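Local coordinates for TqaL (Neurospora crassa, PDB 7EEH), which belongs to the 2OG-Fe dioxygenase family of the cupin clan and carries an iron(III) ion within its beta-sheet fold, at residues H184-D189 and N251-S256; V188-T193 and L245-E250. The protein carries 1 engineered substitution. One frame throughout, in Å; residues are numbered along the deposited sequence.

Interaction 1 (H184-D189 and N251-S256); sequences HTDGVD and NKHSLS. With FE (Fe (III) ion), chain H.
His184 and His253 meet twice, once through their backbones and once through a shared iron(III) ion. The backbone part is a single antiparallel bridge closed by two hydrogen bonds: His253 N to His184 O at 2.8 Å, and His184 N to His253 O at 3.0 Å. Both donors lie in the plane of the carbonyl they meet, and His184 O also receives a CA-H contact from Lys252.

Apolar contact is slight: Thr185 CG2 packs on Lys252 CG at 3.9 Å.

The metal part engages three side chains. The iron is bound by His184 NE2 at 2.2 Å, by Asp186 OD1 at 2.1 Å and by His253 NE2 at 2.1 Å. Each imidazole has CG wedged between its backbone N and carbonyl carbon (chi1 67° in His184, 59° in His253), which turns both rings to the same side of the bridge, with their planes 61° apart. Asp186 OD1 comes in at the edge of both rings. A hydrogen bond from His184 ND1 to Gly182 O helps fix that ring, while Thr191 OG1 holds Asp186 OD2. Water 1, 2.3 Å from the iron, sits across the metal from His253 NE2, and two further atoms complete the shell. The three protein ligands thus occupy one face of the iron, the His-X-Asp...His facial triad of non-haem iron dioxygenases.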
ATOM      1  N   HIS B 184     -32.886  18.746  11.006  1.00 29.98           N
ATOM      2  CA  HIS B 184     -32.448  18.952  12.385  1.00 30.67           C
ATOM      3  C   HIS B 184     -30.929  18.816  12.498  1.00 30.15           C
ATOM      4  O   HIS B 184     -30.253  18.358  11.572  1.00 28.67           O
ATOM      5  CB  HIS B 184     -33.137  17.951  13.320  1.00 29.26           C
ATOM      6  CG  HIS B 184     -32.726  16.534  13.079  1.00 28.85           C
ATOM      7  ND1 HIS B 184     -33.239  15.779  12.047  1.00 31.84           N
ATOM      8  CD2 HIS B 184     -31.835  15.741  13.719  1.00 27.27           C
ATOM      9  CE1 HIS B 184     -32.694  14.578  12.068  1.00 29.46           C
ATOM     10  NE2 HIS B 184     -31.841  14.524  13.077  1.00 25.93           N
ATOM     11  N   THR B 185     -30.402  19.249  13.648  1.00 28.63           N
ATOM     12  CA  THR B 185     -29.140  18.766  14.193  1.00 25.86           C
ATOM     13  C   THR B 185     -29.430  17.907  15.421  1.00 28.42           C
ATOM     14  O   THR B 185     -30.468  18.052  16.070  1.00 28.05           O
ATOM     15  CB  THR B 185     -28.190  19.904  14.586  1.00 25.54           C
ATOM     16  OG1 THR B 185     -28.646  20.509  15.801  1.00 34.92           O
ATOM     17  CG2 THR B 185     -28.130  20.962  13.480  1.00 28.49           C
ATOM     18  N   ASP B 186     -28.494  17.020  15.738  1.00 23.34           N
ATOM     19  CA  ASP B 186     -28.620  16.121  16.877  1.00 21.90           C
ATOM     20  C   ASP B 186     -28.173  16.751  18.189  1.00 23.09           C
ATOM     21  O   ASP B 186     -28.251  16.090  19.231  1.00 22.54           O
ATOM     22  CB  ASP B 186     -27.793  14.853  16.646  1.00 21.33           C
ATOM     23  CG  ASP B 186     -28.190  14.102  15.391  1.00 23.62           C
ATOM     24  OD1 ASP B 186     -29.366  14.166  14.976  1.00 22.95           O
ATOM     25  OD2 ASP B 186     -27.303  13.425  14.828  1.00 25.97           O
ATOM     26  N   GLY B 187     -27.678  17.986  18.165  1.00 22.75           N
ATOM     27  CA  GLY B 187     -27.228  18.632  19.381  1.00 21.01           C
ATOM     28  C   GLY B 187     -25.905  18.141  19.911  1.00 25.36           C
ATOM     29  O   GLY B 187     -25.630  18.313  21.099  1.00 24.36           O
ATOM     30  N   VAL B 188     -25.066  17.527  19.069  1.00 22.29           N
ATOM     31  CA  VAL B 188     -23.773  17.022  19.523  1.00 18.74           C
ATOM     32  C   VAL B 188     -22.687  17.632  18.637  1.00 23.27           C
ATOM     33  O   VAL B 188     -22.938  18.617  17.932  1.00 21.89           O
ATOM     34  CB  VAL B 188     -23.748  15.478  19.505  1.00 22.09           C
ATOM     35  CG1 VAL B 188     -24.762  14.896  20.516  1.00 18.08           C
ATOM     36  CG2 VAL B 188     -24.053  14.954  18.113  1.00 18.39           C
ATOM     37  N   ASP B 189     -21.471  17.080  18.688  1.00 18.42           N
ATOM     38  CA  ASP B 189     -20.374  17.543  17.845  1.00 21.17           C
ATOM     39  C   ASP B 189     -20.188  16.693  16.594  1.00 20.72           C
ATOM     40  O   ASP B 189     -20.046  17.243  15.502  1.00 19.66           O
ATOM     41  CB  ASP B 189     -19.059  17.579  18.642  1.00 19.92           C
ATOM     42  CG  ASP B 189     -19.070  18.642  19.740  1.00 27.09           C
ATOM     43  OD1 ASP B 189     -19.390  19.810  19.427  1.00 21.46           O
ATOM     44  OD2 ASP B 189     -18.772  18.300  20.907  1.00 22.34           O
ATOM     45  N   ASN B 251     -23.664  21.059   9.858  1.00 27.27           N
ATOM     46  CA  ASN B 251     -24.598  20.483   8.898  1.00 30.82           C
ATOM     47  C   ASN B 251     -25.930  20.284   9.590  1.00 26.92           C
ATOM     48  O   ASN B 251     -25.986  20.131  10.810  1.00 29.00           O
ATOM     49  CB  ASN B 251     -24.180  19.101   8.383  1.00 32.81           C
ATOM     50  CG  ASN B 251     -22.831  19.094   7.738  1.00 34.57           C
ATOM     51  OD1 ASN B 251     -22.710  19.381   6.550  1.00 36.99           O
ATOM     52  ND2 ASN B 251     -21.799  18.737   8.507  1.00 24.89           N
ATOM     53  N   LYS B 252     -27.008  20.417   8.834  1.00 26.91           N
ATOM     54  CA  LYS B 252     -28.299  19.914   9.266  1.00 27.80           C
ATOM     55  C   LYS B 252     -28.528  18.654   8.460  1.00 27.38           C
ATOM     56  O   LYS B 252     -27.889  18.458   7.418  1.00 26.15           O
ATOM     57  CB  LYS B 252     -29.440  20.928   9.050  1.00 25.25           C
ATOM     58  CG  LYS B 252     -29.472  22.088  10.018  1.00 28.65           C
ATOM     59  CD  LYS B 252     -30.494  23.169   9.677  1.00 34.48           C
ATOM     60  CE  LYS B 252     -30.338  24.390  10.600  1.00 39.46           C
ATOM     61  NZ  LYS B 252     -31.179  25.566  10.198  1.00 38.03           N
ATOM     62  N   HIS B 253     -29.409  17.779   8.943  1.00 21.71           N
ATOM     63  CA  HIS B 253     -29.657  16.564   8.188  1.00 22.91           C
ATOM     64  C   HIS B 253     -31.104  16.125   8.364  1.00 27.79           C
ATOM     65  O   HIS B 253     -31.833  16.623   9.219  1.00 28.55           O
ATOM     66  CB  HIS B 253     -28.682  15.445   8.582  1.00 22.30           C
ATOM     67  CG  HIS B 253     -28.730  15.076  10.028  1.00 25.40           C
ATOM     68  ND1 HIS B 253     -28.061  15.787  11.007  1.00 25.65           N
ATOM     69  CD2 HIS B 253     -29.360  14.057  10.665  1.00 25.68           C
ATOM     70  CE1 HIS B 253     -28.278  15.220  12.180  1.00 26.31           C
ATOM     71  NE2 HIS B 253     -29.067  14.174  12.001  1.00 26.08           N
ATOM     72  N   SER B 254     -31.512  15.193   7.511  1.00 24.56           N
ATOM     73  CA  SER B 254     -32.853  14.634   7.538  1.00 30.62           C
ATOM     74  C   SER B 254     -32.796  13.251   6.908  1.00 29.27           C
ATOM     75  O   SER B 254     -31.917  12.965   6.091  1.00 28.79           O
ATOM     76  CB  SER B 254     -33.857  15.543   6.814  1.00 32.12           C
ATOM     77  OG  SER B 254     -33.604  15.594   5.423  1.00 31.76           O
ATOM     78  N   LEU B 255     -33.725  12.387   7.313  1.00 27.18           N
ATOM     79  CA  LEU B 255     -33.755  11.002   6.869  1.00 31.28           C
ATOM     80  C   LEU B 255     -35.127  10.692   6.292  1.00 36.27           C
ATOM     81  O   LEU B 255     -36.150  11.083   6.860  1.00 39.07           O
ATOM     82  CB  LEU B 255     -33.418  10.045   8.036  1.00 30.31           C
ATOM     83  CG  LEU B 255     -33.405   8.518   7.828  1.00 33.68           C
ATOM     84  CD1 LEU B 255     -32.371   8.059   6.787  1.00 28.62           C
ATOM     85  CD2 LEU B 255     -33.195   7.772   9.155  1.00 31.02           C
ATOM     86  N   SER B 256     -35.150  10.019   5.155  1.00 33.94           N
ATOM     87  CA  SER B 256     -36.426   9.660   4.559  1.00 36.20           C
ATOM     88  C   SER B 256     -36.884   8.308   5.088  1.00 37.07           C
ATOM     89  O   SER B 256     -36.065   7.503   5.536  1.00 30.20           O
ATOM     90  CB  SER B 256     -36.303   9.626   3.037  1.00 35.76           C
ATOM     91  OG  SER B 256     -35.678   8.436   2.602  1.00 34.16           O
TER
HETATM   92 FE    FE H 402     -30.235  13.102  13.443  1.00 24.32          FE
HETATM   93  O   HOH W   1     -31.632  12.334  15.070  1.00 27.33           O

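Interaction 2 (V188-T193 and L245-E250); sequences VDHTMT and LLVDTE
Antiparallel pairing of neighbouring strands in the large sheet makes this buried contact, with His190 set against Val247, Thr191 against Leu246 and Met192 (a selenomethionine) against Leu245. The axes of the short segments 190-193 and 245-247 approach to 4.8 Å. Thr191 and Leu246 form the hydrogen-bonded pair, Thr191 N reaching Leu246 O at 3.0 Å and Leu246 N reaching Thr191 O at 2.9 Å. His190 and Leu245 add CA-H contacts to the same two oxygens.

Two surfaces result. Thr191 CB rests 4.0 Å from Leu246 CD1 on the surface turned to the iron pocket. On the reverse, Leu245 CD1 lies 3.8 Å from Met192 CB, and His190 and Val247 run alongside each other in the same direction; helices 12-31 and 128-141 pack over this side, where Tyr28 OH bonds His190 ND1. This is consistent with the double-stranded beta-helix (jelly-roll) core of 2OG-Fe dioxygenases, whose major sheet is backed by helices and turns its inner surface to the metal. A classic beta bulge interrupts strand 190-199 at its start, Asp189 and His190 both facing Thr276 of the neighbouring strand 267-277.

Before His190 and beyond Val247, regular pairing gives way to bonds centred on Asp248. Its N donates to Asp189 O, approaching from above the carbonyl plane. With CG anti to the backbone N (chi1 -176°), its carboxylate lies next to the backbone of Val188, and Val188 N meets OD2 at 2.8 Å on the anti side, tilted 22° out of the carboxylate plane. Arg149 forms a salt bridge with the same OD2 and also bonds Val188 O, probably balancing the buried negative charge. Farther out, Thr249 CG2 touches Val188 O, and water 2 links Thr249 OG1 to Asp189 OD1, an oxygen that Tyr154 OH also bonds.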
ATOM      1  N   VAL B 188     -25.066  17.527  19.069  1.00 22.29           N
ATOM      2  CA  VAL B 188     -23.773  17.022  19.523  1.00 18.74           C
ATOM      3  C   VAL B 188     -22.687  17.632  18.637  1.00 23.27           C
ATOM      4  O   VAL B 188     -22.938  18.617  17.932  1.00 21.89           O
ATOM      5  CB  VAL B 188     -23.748  15.478  19.505  1.00 22.09           C
ATOM      6  CG1 VAL B 188     -24.762  14.896  20.516  1.00 18.08           C
ATOM      7  CG2 VAL B 188     -24.053  14.954  18.113  1.00 18.39           C
ATOM      8  N   ASP B 189     -21.471  17.080  18.688  1.00 18.42           N
ATOM      9  CA  ASP B 189     -20.374  17.543  17.845  1.00 21.17           C
ATOM     10  C   ASP B 189     -20.188  16.693  16.594  1.00 20.72           C
ATOM     11  O   ASP B 189     -20.046  17.243  15.502  1.00 19.66           O
ATOM     12  CB  ASP B 189     -19.059  17.579  18.642  1.00 19.92           C
ATOM     13  CG  ASP B 189     -19.070  18.642  19.740  1.00 27.09           C
ATOM     14  OD1 ASP B 189     -19.390  19.810  19.427  1.00 21.46           O
ATOM     15  OD2 ASP B 189     -18.772  18.300  20.907  1.00 22.34           O
ATOM     16  N   HIS B 190     -20.154  15.364  16.736  1.00 18.86           N
ATOM     17  CA  HIS B 190     -19.965  14.448  15.615  1.00 21.15           C
ATOM     18  C   HIS B 190     -20.988  13.331  15.719  1.00 19.02           C
ATOM     19  O   HIS B 190     -21.162  12.751  16.794  1.00 18.82           O
ATOM     20  CB  HIS B 190     -18.560  13.819  15.606  1.00 20.31           C
ATOM     21  CG  HIS B 190     -17.445  14.812  15.620  1.00 18.13           C
ATOM     22  ND1 HIS B 190     -16.995  15.443  14.479  1.00 18.74           N
ATOM     23  CD2 HIS B 190     -16.673  15.268  16.635  1.00 21.54           C
ATOM     24  CE1 HIS B 190     -16.002  16.256  14.792  1.00 18.89           C
ATOM     25  NE2 HIS B 190     -15.790  16.172  16.097  1.00 20.82           N
ATOM     26  N   THR B 191     -21.641  13.013  14.606  1.00 18.67           N
ATOM     27  CA  THR B 191     -22.603  11.923  14.544  1.00 17.36           C
ATOM     28  C   THR B 191     -22.141  10.914  13.501  1.00 20.75           C
ATOM     29  O   THR B 191     -21.756  11.297  12.391  1.00 18.48           O
ATOM     30  CB  THR B 191     -24.021  12.410  14.175  1.00 20.98           C
ATOM     31  OG1 THR B 191     -24.511  13.325  15.162  1.00 20.76           O
ATOM     32  CG2 THR B 191     -24.995  11.196  14.084  1.00 19.60           C
HETATM   33  N   MSE B 192     -22.168   9.630  13.865  1.00 18.47           N
HETATM   34  CA  MSE B 192     -21.776   8.543  12.966  1.00 17.37           C
HETATM   35  C   MSE B 192     -22.919   7.526  12.929  1.00 16.68           C
HETATM   36  O   MSE B 192     -23.437   7.112  13.984  1.00 18.10           O
HETATM   37  CB  MSE B 192     -20.466   7.870  13.430  1.00 14.48           C
HETATM   38  CG  MSE B 192     -19.973   6.756  12.500  1.00 19.48           C
HETATM   39 SE   MSE B 192     -18.080   6.402  12.661  1.00 22.40          SE
HETATM   40  CE  MSE B 192     -18.034   4.832  13.888  1.00 21.42           C
ATOM     41  N   THR B 193     -23.333   7.142  11.725  1.00 16.95           N
ATOM     42  CA  THR B 193     -24.396   6.162  11.523  1.00 17.48           C
ATOM     43  C   THR B 193     -23.859   5.047  10.644  1.00 19.12           C
ATOM     44  O   THR B 193     -23.451   5.292   9.502  1.00 19.40           O
ATOM     45  CB  THR B 193     -25.622   6.800  10.881  1.00 19.29           C
ATOM     46  OG1 THR B 193     -25.258   7.343   9.604  1.00 22.66           O
ATOM     47  CG2 THR B 193     -26.133   7.929  11.762  1.00 20.37           C
ATOM     48  N   LEU B 245     -20.310   9.804   8.577  1.00 17.49           N
ATOM     49  CA  LEU B 245     -19.856  10.608   9.704  1.00 18.02           C
ATOM     50  C   LEU B 245     -20.014  12.082   9.339  1.00 19.86           C
ATOM     51  O   LEU B 245     -19.637  12.488   8.240  1.00 19.26           O
ATOM     52  CB  LEU B 245     -18.390  10.287  10.033  1.00 16.15           C
ATOM     53  CG  LEU B 245     -17.656  11.105  11.100  1.00 16.65           C
ATOM     54  CD1 LEU B 245     -18.231  10.795  12.468  1.00 15.55           C
ATOM     55  CD2 LEU B 245     -16.182  10.747  11.065  1.00 13.88           C
ATOM     56  N   LEU B 246     -20.573  12.888  10.242  1.00 17.82           N
ATOM     57  CA  LEU B 246     -20.842  14.288   9.922  1.00 19.57           C
ATOM     58  C   LEU B 246     -20.576  15.175  11.131  1.00 19.78           C
ATOM     59  O   LEU B 246     -20.773  14.764  12.275  1.00 18.30           O
ATOM     60  CB  LEU B 246     -22.283  14.502   9.431  1.00 19.98           C
ATOM     61  CG  LEU B 246     -23.478  14.122  10.315  1.00 22.84           C
ATOM     62  CD1 LEU B 246     -23.856  15.237  11.290  1.00 20.03           C
ATOM     63  CD2 LEU B 246     -24.663  13.777   9.432  1.00 23.10           C
ATOM     64  N   VAL B 247     -20.133  16.401  10.859  1.00 18.98           N
ATOM     65  CA  VAL B 247     -19.950  17.413  11.899  1.00 20.60           C
ATOM     66  C   VAL B 247     -21.327  17.991  12.206  1.00 21.29           C
ATOM     67  O   VAL B 247     -21.929  18.657  11.363  1.00 22.47           O
ATOM     68  CB  VAL B 247     -18.970  18.505  11.463  1.00 20.04           C
ATOM     69  CG1 VAL B 247     -18.876  19.626  12.543  1.00 18.23           C
ATOM     70  CG2 VAL B 247     -17.603  17.891  11.178  1.00 18.11           C
ATOM     71  N   ASP B 248     -21.844  17.708  13.404  1.00 20.43           N
ATOM     72  CA  ASP B 248     -23.263  17.940  13.674  1.00 21.99           C
ATOM     73  C   ASP B 248     -23.583  19.418  13.875  1.00 23.03           C
ATOM     74  O   ASP B 248     -24.747  19.818  13.739  1.00 22.23           O
ATOM     75  CB  ASP B 248     -23.689  17.141  14.910  1.00 21.74           C
ATOM     76  CG  ASP B 248     -25.185  17.259  15.204  1.00 23.30           C
ATOM     77  OD1 ASP B 248     -26.003  16.957  14.311  1.00 22.90           O
ATOM     78  OD2 ASP B 248     -25.532  17.661  16.334  1.00 24.30           O
ATOM     79  N   THR B 249     -22.574  20.227  14.194  1.00 26.26           N
ATOM     80  CA  THR B 249     -22.732  21.655  14.408  1.00 22.89           C
ATOM     81  C   THR B 249     -22.649  22.468  13.123  1.00 28.57           C
ATOM     82  O   THR B 249     -22.978  23.658  13.139  1.00 27.18           O
ATOM     83  CB  THR B 249     -21.661  22.155  15.380  1.00 24.90           C
ATOM     84  OG1 THR B 249     -20.388  21.656  14.960  1.00 24.21           O
ATOM     85  CG2 THR B 249     -21.936  21.660  16.789  1.00 21.05           C
ATOM     86  N   GLU B 250     -22.227  21.871  12.017  1.00 24.00           N
ATOM     87  CA  GLU B 250     -22.037  22.629  10.786  1.00 29.41           C
ATOM     88  C   GLU B 250     -22.878  22.113   9.634  1.00 28.95           C
ATOM     89  O   GLU B 250     -22.811  22.680   8.539  1.00 35.22           O
ATOM     90  CB  GLU B 250     -20.552  22.637  10.389  1.00 28.24           C
ATOM     91  CG  GLU B 250     -19.672  23.197  11.484  1.00 27.14           C
ATOM     92  CD  GLU B 250     -18.210  22.932  11.243  1.00 26.87           C
ATOM     93  OE1 GLU B 250     -17.842  22.726  10.066  1.00 26.92           O
ATOM     94  OE2 GLU B 250     -17.449  22.903  12.236  1.00 28.11           O
TER
HETATM   95  O   HOH W   2     -18.674  20.766  17.103  1.00 23.73           O

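In the fold
From the N terminus, the chain leaves strand 158-170 and enters the loop that supplies 184-189, running straight into 188-193; Val188 and Asp189 belong to both contacts. It then passes through strands 190-199, 209-213 and 231-236 and returns along 243-247, where interaction 2 closes the shorter loop. A turn later, strand 252-255 closes interaction 1, so the loop of interaction 2 sits inside that of interaction 1, and the two do not cross. Interaction 2 joins adjacent strands of the large sheet, and interaction 1 ties the metal loop to the edge of the three-stranded sheet. Asp248 OD1 accepts from Asp186 N at 2.9 Å, a bond that links the turn after strand 243-247 to the metal-binding loop.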